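Local coordinates for amidohydrolase (Mycoplasma synoviae, PDB 3OVG), which hydrolyses 1,4-lactones, among them D-xylono-1,4-lactone 5-phosphate and L-arabino-1,4-lactone 5-phosphate, with two zinc ions per subunit, at residues D135-N138 against P142-K145. Residues are numbered along the deposited sequence; the frame is centred on the assembly and turned at random.
Sequences DEYN and PVVK
Asp-135 and Lys-145 tie an Asx turn, set within the type I beta turn Asp-135 to Asn-138, to the extended residues Val-143 to Lys-145 of the same surface loop, between helix 119-131 and strand 157-160 of the TIM-barrel fold and away from the zinc site. Two hydrogen bonds from backbone amides cross the contact: Lys-145 N gives to Asp-135 OD1 (2.9 Å), and Glu-136 N gives to Lys-145 O at 2.8 Å. With CG anti to the backbone N (chi1 -180°), the Asp-135 carboxylate slots between the two backbones. Its OD1 also accepts from Tyr-137 N (2.8 Å), the Asx bond, and the two donors arrive from opposite faces of the carboxylate plane; OD2 takes Tyr-139 N, so both oxygens are held by backbone amides. Val-144 CG1 rests against Asp-135 CG at 3.7 Å. A third, charged bond lies at the surface, where Lys-145 NZ forms a salt bridge with Glu-136 OE1 (3.0 Å), approaching from above the carboxylate plane. Packing around the Tyr-137 ring puts Lys-145 CB over one face, 4.0 Å from the centroid, a CH-pi contact, while Val-143 O sits at the ring edge and Val-143 CG1 touches Tyr-137 CE2. A second subunit packs here too, its Pro-118 on Tyr-137 and its Met-125 on Val-143. The lysine chain, extended as far as CE and bent at chi4 (-56°), passes the phenol, bringing Lys-145 CD to 3.5 Å from Tyr-137 OH.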
ATOM      1  N   ASP A 135       3.288  -4.534 -36.790  1.00 13.61           N
ATOM      2  CA  ASP A 135       2.448  -3.331 -36.625  1.00 17.33           C
ATOM      3  C   ASP A 135       3.238  -2.259 -35.852  1.00 17.43           C
ATOM      4  O   ASP A 135       3.697  -2.491 -34.712  1.00 15.31           O
ATOM      5  CB  ASP A 135       1.133  -3.702 -35.897  1.00 15.55           C
ATOM      6  CG  ASP A 135       0.192  -2.501 -35.686  1.00 17.25           C
ATOM      7  OD1 ASP A 135       0.380  -1.446 -36.320  1.00 15.14           O
ATOM      8  OD2 ASP A 135      -0.733  -2.627 -34.865  1.00 17.29           O
ATOM      9  N   GLU A 136       3.423  -1.094 -36.462  1.00 16.30           N
ATOM     10  CA  GLU A 136       4.067   0.017 -35.756  1.00 16.18           C
ATOM     11  C   GLU A 136       3.249   0.465 -34.561  1.00 17.16           C
ATOM     12  O   GLU A 136       3.789   1.119 -33.676  1.00 15.23           O
ATOM     13  CB  GLU A 136       4.306   1.219 -36.680  1.00 16.10           C
ATOM     14  CG  GLU A 136       5.326   0.937 -37.772  1.00 17.45           C
ATOM     15  CD  GLU A 136       5.488   2.098 -38.753  1.00 20.19           C
ATOM     16  OE1 GLU A 136       4.718   3.090 -38.655  1.00 17.97           O
ATOM     17  OE2 GLU A 136       6.397   2.004 -39.616  1.00 17.82           O
ATOM     18  N   TYR A 137       1.945   0.137 -34.553  1.00 16.76           N
ATOM     19  CA  TYR A 137       1.057   0.463 -33.423  1.00 16.37           C
ATOM     20  C   TYR A 137       0.957  -0.706 -32.443  1.00 17.57           C
ATOM     21  O   TYR A 137       0.150  -0.660 -31.507  1.00 16.23           O
ATOM     22  CB  TYR A 137      -0.346   0.819 -33.890  1.00 17.92           C
ATOM     23  CG  TYR A 137      -0.399   1.963 -34.860  1.00 18.13           C
ATOM     24  CD1 TYR A 137       0.523   2.987 -34.796  1.00 18.64           C
ATOM     25  CD2 TYR A 137      -1.396   2.032 -35.819  1.00 16.62           C
ATOM     26  CE1 TYR A 137       0.471   4.059 -35.679  1.00 20.42           C
ATOM     27  CE2 TYR A 137      -1.448   3.092 -36.716  1.00 17.57           C
ATOM     28  CZ  TYR A 137      -0.515   4.092 -36.638  1.00 17.85           C
ATOM     29  OH  TYR A 137      -0.572   5.148 -37.510  1.00 21.95           O
ATOM     30  N   ASN A 138       1.762  -1.749 -32.682  1.00 15.47           N
ATOM     31  CA  ASN A 138       1.953  -2.854 -31.724  1.00 16.82           C
ATOM     32  C   ASN A 138       0.680  -3.549 -31.273  1.00 15.76           C
ATOM     33  O   ASN A 138       0.606  -4.035 -30.162  1.00 15.88           O
ATOM     34  CB  ASN A 138       2.765  -2.419 -30.496  1.00 16.13           C
ATOM     35  CG  ASN A 138       4.048  -1.704 -30.885  1.00 16.46           C
ATOM     36  OD1 ASN A 138       4.170  -0.477 -30.704  1.00 20.70           O
ATOM     37  ND2 ASN A 138       4.974  -2.432 -31.479  1.00 14.64           N
ATOM     38  N   PRO A 142      -7.613  -1.301 -33.036  1.00 15.77           N
ATOM     39  CA  PRO A 142      -8.122  -1.803 -34.319  1.00 16.28           C
ATOM     40  C   PRO A 142      -7.432  -1.199 -35.545  1.00 18.76           C
ATOM     41  O   PRO A 142      -7.725  -1.624 -36.666  1.00 18.15           O
ATOM     42  CB  PRO A 142      -9.589  -1.345 -34.307  1.00 19.35           C
ATOM     43  CG  PRO A 142      -9.569  -0.076 -33.512  1.00 15.60           C
ATOM     44  CD  PRO A 142      -8.500  -0.275 -32.449  1.00 13.96           C
ATOM     45  N   VAL A 143      -6.554  -0.218 -35.349  1.00 15.86           N
ATOM     46  CA  VAL A 143      -5.883   0.399 -36.476  1.00 17.28           C
ATOM     47  C   VAL A 143      -4.493  -0.219 -36.581  1.00 17.52           C
ATOM     48  O   VAL A 143      -3.747  -0.222 -35.596  1.00 17.79           O
ATOM     49  CB  VAL A 143      -5.778   1.920 -36.278  1.00 15.55           C
ATOM     50  CG1 VAL A 143      -4.977   2.577 -37.393  1.00 19.21           C
ATOM     51  CG2 VAL A 143      -7.156   2.510 -36.217  1.00 18.85           C
ATOM     52  N   VAL A 144      -4.151  -0.750 -37.751  1.00 16.99           N
ATOM     53  CA  VAL A 144      -2.851  -1.408 -37.935  1.00 16.11           C
ATOM     54  C   VAL A 144      -2.048  -0.670 -38.997  1.00 19.44           C
ATOM     55  O   VAL A 144      -2.595  -0.297 -40.049  1.00 19.07           O
ATOM     56  CB  VAL A 144      -3.004  -2.876 -38.342  1.00 17.72           C
ATOM     57  CG1 VAL A 144      -1.654  -3.446 -38.789  1.00 17.57           C
ATOM     58  CG2 VAL A 144      -3.570  -3.688 -37.165  1.00 17.18           C
ATOM     59  N   LYS A 145      -0.769  -0.402 -38.721  1.00 18.08           N
ATOM     60  CA  LYS A 145       0.106   0.197 -39.744  1.00 17.42           C
ATOM     61  C   LYS A 145       1.422  -0.559 -39.773  1.00 17.75           C
ATOM     62  O   LYS A 145       2.269  -0.356 -38.883  1.00 16.82           O
ATOM     63  CB  LYS A 145       0.353   1.677 -39.445  1.00 18.48           C
ATOM     64  CG  LYS A 145       1.327   2.399 -40.443  1.00 19.21           C
ATOM     65  CD  LYS A 145       1.502   3.897 -40.057  1.00 21.32           C
ATOM     66  CE  LYS A 145       2.346   4.679 -41.107  1.00 23.30           C
ATOM     67  NZ  LYS A 145       3.666   4.003 -41.291  1.00 22.27           N
TER